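PDB 4A35: mitochondrial enolase superfamily member 1 from Homo sapiens, which catalyses the magnesium-dependent dehydration of L-fuconate to 2-keto-3-deoxy-L-fuconate, a step in L-fucose breakdown. Local coordinates for residues Val12-Phe17 with His427-Gly432. Numbering follows the deposited sequence.
With EDO (1,2-ethanediol), chain D.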
loop_
_atom_site.group_PDB
_atom_site.type_symbol
_atom_site.label_atom_id
_atom_site.label_comp_id
_atom_site.label_asym_id
_atom_site.label_seq_id
_atom_site.Cartn_x
_atom_site.Cartn_y
_atom_site.Cartn_z
ATOM N N VAL A 12 -15.569 -8.549 15.113
ATOM C CA VAL A 12 -14.519 -8.956 14.191
ATOM C C VAL A 12 -13.633 -9.924 14.937
ATOM O O VAL A 12 -13.228 -9.640 16.072
ATOM C CB VAL A 12 -13.736 -7.772 13.539
ATOM C CG1 VAL A 12 -13.237 -6.737 14.592
ATOM C CG2 VAL A 12 -12.605 -8.286 12.662
ATOM N N ARG A 13 -13.339 -11.057 14.281
ATOM C CA ARG A 13 -12.561 -12.129 14.868
ATOM C C ARG A 13 -11.462 -12.587 13.928
ATOM O O ARG A 13 -11.617 -12.590 12.713
ATOM C CB ARG A 13 -13.500 -13.296 15.256
ATOM C CG ARG A 13 -14.452 -12.949 16.467
ATOM C CD ARG A 13 -15.483 -14.046 16.650
ATOM N NE ARG A 13 -16.494 -13.946 15.576
ATOM C CZ ARG A 13 -17.555 -14.728 15.445
ATOM N NH1 ARG A 13 -17.741 -15.763 16.279
ATOM N NH2 ARG A 13 -18.420 -14.519 14.450
ATOM N N ASP A 14 -10.351 -12.997 14.523
ATOM C CA ASP A 14 -9.142 -13.498 13.865
ATOM C C ASP A 14 -9.336 -15.009 13.691
ATOM O O ASP A 14 -9.336 -15.728 14.690
ATOM C CB ASP A 14 -7.937 -13.164 14.790
ATOM C CG ASP A 14 -6.575 -13.464 14.220
ATOM O OD1 ASP A 14 -6.490 -14.292 13.264
ATOM O OD2 ASP A 14 -5.569 -12.922 14.770
ATOM N N VAL A 15 -9.585 -15.490 12.437
ATOM C CA VAL A 15 -9.852 -16.913 12.157
ATOM C C VAL A 15 -8.701 -17.466 11.326
ATOM O O VAL A 15 -8.379 -16.882 10.301
ATOM C CB VAL A 15 -11.229 -17.113 11.449
ATOM C CG1 VAL A 15 -11.591 -18.589 11.334
ATOM C CG2 VAL A 15 -12.332 -16.351 12.182
ATOM N N ARG A 16 -8.059 -18.556 11.768
ATOM C CA ARG A 16 -6.900 -19.053 11.045
ATOM C C ARG A 16 -6.966 -20.525 10.847
ATOM O O ARG A 16 -7.313 -21.267 11.756
ATOM C CB ARG A 16 -5.575 -18.694 11.805
ATOM C CG ARG A 16 -5.393 -17.177 12.044
ATOM C CD ARG A 16 -4.044 -16.877 12.689
ATOM N NE ARG A 16 -4.025 -15.479 13.131
ATOM C CZ ARG A 16 -2.933 -14.798 13.455
ATOM N NH1 ARG A 16 -1.734 -15.370 13.365
ATOM N NH2 ARG A 16 -3.025 -13.541 13.845
ATOM N N PHE A 17 -6.681 -20.945 9.602
ATOM C CA PHE A 17 -6.652 -22.353 9.257
ATOM C C PHE A 17 -5.183 -22.767 9.113
ATOM O O PHE A 17 -4.407 -22.120 8.396
ATOM C CB PHE A 17 -7.521 -22.666 8.006
ATOM C CG PHE A 17 -8.975 -22.268 8.213
ATOM C CD1 PHE A 17 -9.885 -23.158 8.785
ATOM C CD2 PHE A 17 -9.418 -20.980 7.887
ATOM C CE1 PHE A 17 -11.213 -22.773 9.039
ATOM C CE2 PHE A 17 -10.749 -20.591 8.140
ATOM C CZ PHE A 17 -11.635 -21.488 8.717
ATOM N N HIS A 427 -11.443 -22.375 15.048
ATOM C CA HIS A 427 -10.249 -21.832 14.360
ATOM C C HIS A 427 -9.853 -20.382 14.747
ATOM O O HIS A 427 -8.866 -19.828 14.213
ATOM C CB HIS A 427 -10.495 -21.936 12.839
ATOM C CG HIS A 427 -10.562 -23.356 12.384
ATOM N ND1 HIS A 427 -11.784 -24.042 12.317
ATOM C CD2 HIS A 427 -9.558 -24.202 12.052
ATOM C CE1 HIS A 427 -11.478 -25.272 11.922
ATOM N NE2 HIS A 427 -10.154 -25.409 11.732
ATOM N N GLN A 428 -10.561 -19.813 15.751
ATOM C CA GLN A 428 -10.245 -18.488 16.255
ATOM C C GLN A 428 -8.844 -18.488 16.881
ATOM O O GLN A 428 -8.460 -19.440 17.585
ATOM C CB GLN A 428 -11.283 -18.076 17.275
ATOM C CG GLN A 428 -11.370 -16.607 17.490
ATOM C CD GLN A 428 -12.614 -16.207 18.222
ATOM O OE1 GLN A 428 -13.592 -16.984 18.372
ATOM N NE2 GLN A 428 -12.615 -14.946 18.622
ATOM N N TYR A 429 -8.049 -17.513 16.474
ATOM C CA TYR A 429 -6.678 -17.375 16.948
ATOM C C TYR A 429 -6.592 -16.252 18.025
ATOM O O TYR A 429 -7.021 -15.118 17.763
ATOM C CB TYR A 429 -5.712 -17.106 15.776
ATOM C CG TYR A 429 -4.282 -17.024 16.263
ATOM C CD1 TYR A 429 -3.513 -18.176 16.419
ATOM C CD2 TYR A 429 -3.713 -15.802 16.631
ATOM C CE1 TYR A 429 -2.225 -18.120 16.961
ATOM C CE2 TYR A 429 -2.408 -15.729 17.134
ATOM C CZ TYR A 429 -1.680 -16.901 17.322
ATOM O OH TYR A 429 -0.409 -16.881 17.848
ATOM N N PRO A 430 -5.968 -16.487 19.198
ATOM C CA PRO A 430 -5.220 -17.689 19.619
ATOM C C PRO A 430 -5.986 -18.721 20.464
ATOM O O PRO A 430 -5.423 -19.769 20.788
ATOM C CB PRO A 430 -4.131 -17.065 20.512
ATOM C CG PRO A 430 -4.892 -15.963 21.245
ATOM C CD PRO A 430 -5.816 -15.384 20.185
ATOM N N ASP A 431 -7.249 -18.453 20.816
ATOM C CA ASP A 431 -7.907 -19.305 21.822
ATOM C C ASP A 431 -8.889 -20.398 21.332
ATOM O O ASP A 431 -9.392 -21.152 22.156
ATOM C CB ASP A 431 -8.575 -18.397 22.874
ATOM C CG ASP A 431 -7.566 -17.525 23.644
ATOM O OD1 ASP A 431 -6.420 -18.002 23.895
ATOM O OD2 ASP A 431 -7.889 -16.348 23.920
ATOM N N GLY A 432 -9.056 -20.578 20.023
ATOM C CA GLY A 432 -9.900 -21.640 19.498
ATOM C C GLY A 432 -9.243 -22.993 19.715
ATOM O O GLY A 432 -8.014 -23.059 19.859
HETATM C C1 EDO D . -0.847 -18.975 13.669
HETATM O O1 EDO D . -0.969 -18.052 12.582
HETATM C C2 EDO D . 0.274 -18.548 14.672
HETATM O O2 EDO D . 1.346 -17.869 14.013
HETATM O O HOH W 1 -16.354 -16.563 18.798
HETATM O O HOH W 2 -5.815 -12.262 17.232
HETATM O O HOH W 3 -10.560 -12.974 17.478
#
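V15 and Q428 form a single beta bridge (CA to CA 4.4 Å) through two nearly straight backbone hydrogen bonds, Y429 N to D14 O at 2.8 Å and R16 N to H427 O at 2.9 Å. This joins the edge of strand 7-16 to the loop between helices 421-427 and 433-438. The R16 guanidinium lies flat on Y429, planes 20° apart, with CZ 3.4 Å from CD2 and 4.0 Å from the ring centroid, 33° off the normal: an off-centre cation-pi stack. A chi1 of -177° (CG anti to the backbone N) turns the Y429 ring so that one face meets R16 and P430 CB lies over the other. D14 fixes the guanidinium's rotation side-on: R16 NE reaches OD1 at 2.7 Å and NH2 reaches OD2. E64 is a second anionic partner of NH2, while NH1 bonds O1 of an ethanediol, probably from the crystallisation liquor. Cut back to an alanine, R16 would probably leave the D14 carboxylate without its guanidinium mate and one face of the Y429 ring without its cation. F17 CD1 approaches H427 CD2 to 3.4 Å, the rings oblique; H395 stacks on F17, and H427 ND1 bonds S423 O. The R13 aliphatic chain rests on the Q428 amide (CG to NE2 3.5 Å), and a water links R13 NH1, salt-bridged to E421, to Q428 OE1; two others join D14 OD2 to Y429 O and D14 N to Q428 NE2. Direct backbone bonds thus set the register, while waters and an arginine whose charge is probably balanced by D14 and E64 tie the C-terminal helices to the N-terminal domain's sheet.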